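Local structure of fructose 1-phosphate kinase (Staphylococcus aureus, 2JG5) at residues Asp249-Gly254 and Gln270-Cys275; Ile178-Asp183 and Gln212-Ser217. The protein probably phosphorylates fructose 1-phosphate to fructose 1,6-bisphosphate with ATP, as a pfkB-family sugar kinase of the LacC subfamily. All blocks are in the same frame, centred on the assembly; numbering follows the deposited sequence.

Along the chain, interaction 2 (178-183 with 212-217) closes before interaction 1 (249-254 with 270-275) opens, so the two follow one another within the pfkB kinase domain, their centres about 13 Å apart. Interaction 2 carries the edge of the parallel central sheet, at strand 177-178, over to strand 214-217, the first of the antiparallel sheet; interaction 1 pairs helices 247-260 and 265-280. Helix 247-260 joins them, since the CG2 methyl of Val252 lies 3.7 Å from CD of Lys179 and Ile215 rests on Met255. Interaction 2 includes the Asn opening the Asn-x-x-Glu motif and interaction 1 the Asp ending the Gly-x-Gly-Asp signature, so both family motifs lie close by.

Interaction 1: residues Asp249-Gly254 and Gln270-Cys275; sequences DSTVAG and QQAVAC
Gly254 and Ala272 bring helices 247-260 and 265-280 together almost backbone to backbone: their CA atoms are 3.8 Å apart, and the short axes, antiparallel at 155°, approach to 6.9 Å. Cys275 packs against the same glycine. Its SG stands anti to the carbonyl carbon (chi1 -67°) and rests 3.7 Å from Gly254 CA, while its CB presses on the Ser250 carbonyl oxygen. The Ala272 methyl meets Thr251 O at 3.3 Å, and Ala272 O receives a CA-H...O contact from Thr251 CA at 3.2 Å, straight at 163°. Gln271 reaches along the flank of the seam: CG lies anti to the backbone N, and a bend at chi2 turns the amide so that NE2 faces Gly254 O in a weak hydrogen bond of 3.5 Å, while OE1 is taken by Lys295. The Ser250 CB packs 3.5 Å from Cys275 O, and its hydroxyl joins that of Thr279. Asp249 ends the family's Gly-Ser-Gly-Asp signature near the start of helix 247-260; its counterpart in relatives is the probable catalytic base. Beyond the pair, helix 38-48 lies against Ser250 and Ala253, strand 157-161 against Val252, and helix 288-295 against Ala274 and Cys275.

Interaction 2: residues Ile178-Asp183 and Gln212-Ser217; sequences IKPNKD and QSVIVS
A beta-alpha-beta crossover of the ribokinase-like fold is completed here: the chain leaves strand 177-178 at the edge of the central sheet, runs through helices 182-188 and 196-208, and returns as strand 214-217 beside its starting point, both segments heading broadly the same way. Asn181 opens the Asn-x-x-Glu motif, which in relatives is tied to magnesium and phosphate binding, and its side chain caps helix 182-188 by accepting from the backbone N of Glu184. Backbone bonds run along the seam. Ile215 N donates to Ile178 O at 3.1 Å, nearly in line with the carbonyl, and Ser217 N reaches Pro180 O in its carbonyl plane at the same length of 3.1 Å. Ser217 O then receives Lys182 N at 3.3 Å, so that the strand's last residue also grips the first turn of the helix.

Side chains divide between two faces. Toward helix 196-208, Val214 sets its CG1 3.8 Å from the Pro180 CD, the ring and the valine meeting at about a right angle, while its CG2 lies alongside CG1 of Ile178. Toward helix 247-260, Lys179 passes its CG across the Ile215 CB at 4.0 Å. Bends at chi3 and chi4 (72° and 66°) then curl the lysine chain back toward Ser217, where NZ donates 3.0 Å to a water that lies 2.8 Å from Ser217 OG, bridging the two side chains.

Interaction 1: residues Asp249-Gly254 and Gln270-Cys275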
# COMPACT_ATOMS: atom_id res chain seq x y z
N ASP A 249 -5.05 21.37 10.60
CA ASP A 249 -5.89 20.40 11.30
C ASP A 249 -5.79 20.52 12.80
O ASP A 249 -6.79 20.44 13.51
CB ASP A 249 -5.51 18.98 10.88
CG ASP A 249 -5.59 18.76 9.38
OD1 ASP A 249 -6.47 19.35 8.73
OD2 ASP A 249 -4.76 17.98 8.85
N SER A 250 -4.56 20.69 13.29
CA SER A 250 -4.27 20.80 14.71
C SER A 250 -4.82 22.09 15.30
O SER A 250 -5.29 22.09 16.43
CB SER A 250 -2.76 20.73 14.93
OG SER A 250 -2.26 19.49 14.48
N THR A 251 -4.76 23.16 14.52
CA THR A 251 -5.38 24.44 14.87
C THR A 251 -6.89 24.25 15.04
O THR A 251 -7.47 24.68 16.05
CB THR A 251 -5.08 25.51 13.80
OG1 THR A 251 -3.66 25.66 13.65
CG2 THR A 251 -5.69 26.88 14.18
N VAL A 252 -7.53 23.62 14.05
CA VAL A 252 -8.96 23.36 14.13
C VAL A 252 -9.30 22.52 15.37
O VAL A 252 -10.19 22.88 16.12
CB VAL A 252 -9.50 22.69 12.84
CG1 VAL A 252 -10.89 22.06 13.10
CG2 VAL A 252 -9.55 23.68 11.70
N ALA A 253 -8.55 21.43 15.59
CA ALA A 253 -8.74 20.57 16.77
C ALA A 253 -8.54 21.31 18.10
O ALA A 253 -9.27 21.08 19.05
CB ALA A 253 -7.83 19.33 16.69
N GLY A 254 -7.54 22.17 18.16
CA GLY A 254 -7.29 22.99 19.36
C GLY A 254 -8.48 23.87 19.71
O GLY A 254 -8.87 23.96 20.88
N GLN A 270 -6.06 30.55 21.71
CA GLN A 270 -4.69 30.31 22.16
C GLN A 270 -4.28 28.83 22.04
O GLN A 270 -3.21 28.52 21.51
CB GLN A 270 -4.52 30.76 23.61
CG GLN A 270 -3.08 30.90 24.04
CD GLN A 270 -2.93 31.02 25.54
OE1 GLN A 270 -3.67 30.40 26.31
NE2 GLN A 270 -1.96 31.80 25.97
N GLN A 271 -5.13 27.93 22.55
CA GLN A 271 -4.94 26.49 22.42
C GLN A 271 -4.84 26.07 20.95
O GLN A 271 -3.99 25.27 20.58
CB GLN A 271 -6.07 25.73 23.13
CG GLN A 271 -6.07 24.22 22.93
CD GLN A 271 -6.59 23.49 24.14
OE1 GLN A 271 -5.85 23.26 25.10
NE2 GLN A 271 -7.86 23.10 24.10
N ALA A 272 -5.72 26.65 20.13
CA ALA A 272 -5.77 26.41 18.70
C ALA A 272 -4.44 26.72 18.01
O ALA A 272 -3.91 25.88 17.27
CB ALA A 272 -6.90 27.20 18.08
N VAL A 273 -3.89 27.91 18.28
CA VAL A 273 -2.62 28.35 17.71
C VAL A 273 -1.42 27.55 18.24
O VAL A 273 -0.50 27.20 17.49
CB VAL A 273 -2.42 29.89 17.83
CG1 VAL A 273 -1.05 30.31 17.37
CG2 VAL A 273 -3.47 30.63 17.00
N ALA A 274 -1.44 27.24 19.54
CA ALA A 274 -0.42 26.37 20.14
C ALA A 274 -0.36 25.02 19.43
O ALA A 274 0.72 24.54 19.11
CB ALA A 274 -0.69 26.16 21.63
N CYS A 275 -1.53 24.42 19.20
CA CYS A 275 -1.62 23.14 18.49
C CYS A 275 -1.00 23.14 17.10
O CYS A 275 -0.19 22.26 16.77
CB CYS A 275 -3.07 22.68 18.41
SG CYS A 275 -3.75 22.27 19.99

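Interaction 2: residues Ile178-Asp183 and Gln212-Ser217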
# COMPACT_ATOMS: atom_id res chain seq x y z
N ILE A 178 -15.24 28.97 10.14
CA ILE A 178 -14.45 28.50 9.01
C ILE A 178 -12.99 28.94 9.19
O ILE A 178 -12.70 29.79 10.04
CB ILE A 178 -15.02 29.01 7.68
CG1 ILE A 178 -15.26 30.53 7.75
CG2 ILE A 178 -16.30 28.23 7.34
CD1 ILE A 178 -15.48 31.19 6.41
N LYS A 179 -12.07 28.38 8.41
CA LYS A 179 -10.64 28.66 8.61
C LYS A 179 -9.84 28.98 7.33
O LYS A 179 -8.93 28.23 6.97
CB LYS A 179 -9.97 27.53 9.42
CG LYS A 179 -8.66 27.95 10.08
CD LYS A 179 -7.88 26.79 10.67
CE LYS A 179 -7.27 25.93 9.59
NZ LYS A 179 -6.22 26.67 8.82
N PRO A 180 -10.15 30.09 6.65
CA PRO A 180 -9.36 30.38 5.46
C PRO A 180 -7.96 30.92 5.79
O PRO A 180 -7.69 31.30 6.93
CB PRO A 180 -10.18 31.46 4.76
CG PRO A 180 -10.83 32.20 5.89
CD PRO A 180 -11.17 31.14 6.90
N ASN A 181 -7.08 30.94 4.81
CA ASN A 181 -5.83 31.66 4.99
C ASN A 181 -5.92 33.08 4.44
O ASN A 181 -6.85 33.41 3.69
CB ASN A 181 -4.61 30.89 4.44
CG ASN A 181 -4.79 30.43 3.02
OD1 ASN A 181 -5.05 31.22 2.11
ND2 ASN A 181 -4.63 29.13 2.81
N LYS A 182 -4.97 33.92 4.85
CA LYS A 182 -4.84 35.27 4.34
C LYS A 182 -4.91 35.32 2.80
O LYS A 182 -5.48 36.26 2.22
CB LYS A 182 -3.54 35.88 4.85
CG LYS A 182 -3.30 37.32 4.45
CD LYS A 182 -1.80 37.61 4.43
CE LYS A 182 -1.43 38.52 3.28
NZ LYS A 182 -1.93 38.00 1.97
N ASP A 183 -4.35 34.30 2.14
CA ASP A 183 -4.30 34.29 0.67
C ASP A 183 -5.68 34.00 0.05
O ASP A 183 -6.03 34.57 -0.98
CB ASP A 183 -3.20 33.35 0.17
CG ASP A 183 -1.79 33.80 0.61
OD1 ASP A 183 -1.52 35.02 0.71
OD2 ASP A 183 -0.93 32.91 0.84
N GLN A 212 -20.41 32.19 11.99
CA GLN A 212 -20.55 32.60 13.39
C GLN A 212 -19.25 33.23 13.88
O GLN A 212 -19.26 34.14 14.71
CB GLN A 212 -20.96 31.41 14.27
CG GLN A 212 -22.44 31.03 14.17
CD GLN A 212 -22.82 29.91 15.14
OE1 GLN A 212 -22.64 30.03 16.36
NE2 GLN A 212 -23.34 28.82 14.60
N SER A 213 -18.14 32.72 13.36
CA SER A 213 -16.82 33.29 13.60
C SER A 213 -15.86 32.77 12.52
O SER A 213 -16.21 31.89 11.74
CB SER A 213 -16.31 32.92 14.99
OG SER A 213 -16.27 31.52 15.18
N VAL A 214 -14.65 33.34 12.48
CA VAL A 214 -13.68 33.01 11.44
C VAL A 214 -12.29 33.04 12.05
O VAL A 214 -11.93 34.00 12.73
CB VAL A 214 -13.71 34.04 10.26
CG1 VAL A 214 -12.64 33.72 9.21
CG2 VAL A 214 -15.08 34.09 9.60
N ILE A 215 -11.52 31.98 11.82
CA ILE A 215 -10.09 31.99 12.13
C ILE A 215 -9.32 32.15 10.83
O ILE A 215 -9.54 31.40 9.88
CB ILE A 215 -9.62 30.70 12.85
CG1 ILE A 215 -10.33 30.55 14.19
CG2 ILE A 215 -8.11 30.73 13.06
CD1 ILE A 215 -10.14 29.18 14.82
N VAL A 216 -8.45 33.14 10.79
CA VAL A 216 -7.65 33.37 9.60
C VAL A 216 -6.20 33.03 9.92
O VAL A 216 -5.58 33.64 10.80
CB VAL A 216 -7.78 34.82 9.07
CG1 VAL A 216 -6.97 34.99 7.80
CG2 VAL A 216 -9.23 35.16 8.81
N SER A 217 -5.69 32.03 9.20
CA SER A 217 -4.35 31.55 9.41
C SER A 217 -3.35 32.49 8.73
O SER A 217 -3.51 32.86 7.57
CB SER A 217 -4.21 30.13 8.86
OG SER A 217 -2.95 29.57 9.21
O HOH W 1 -3.38 26.91 9.79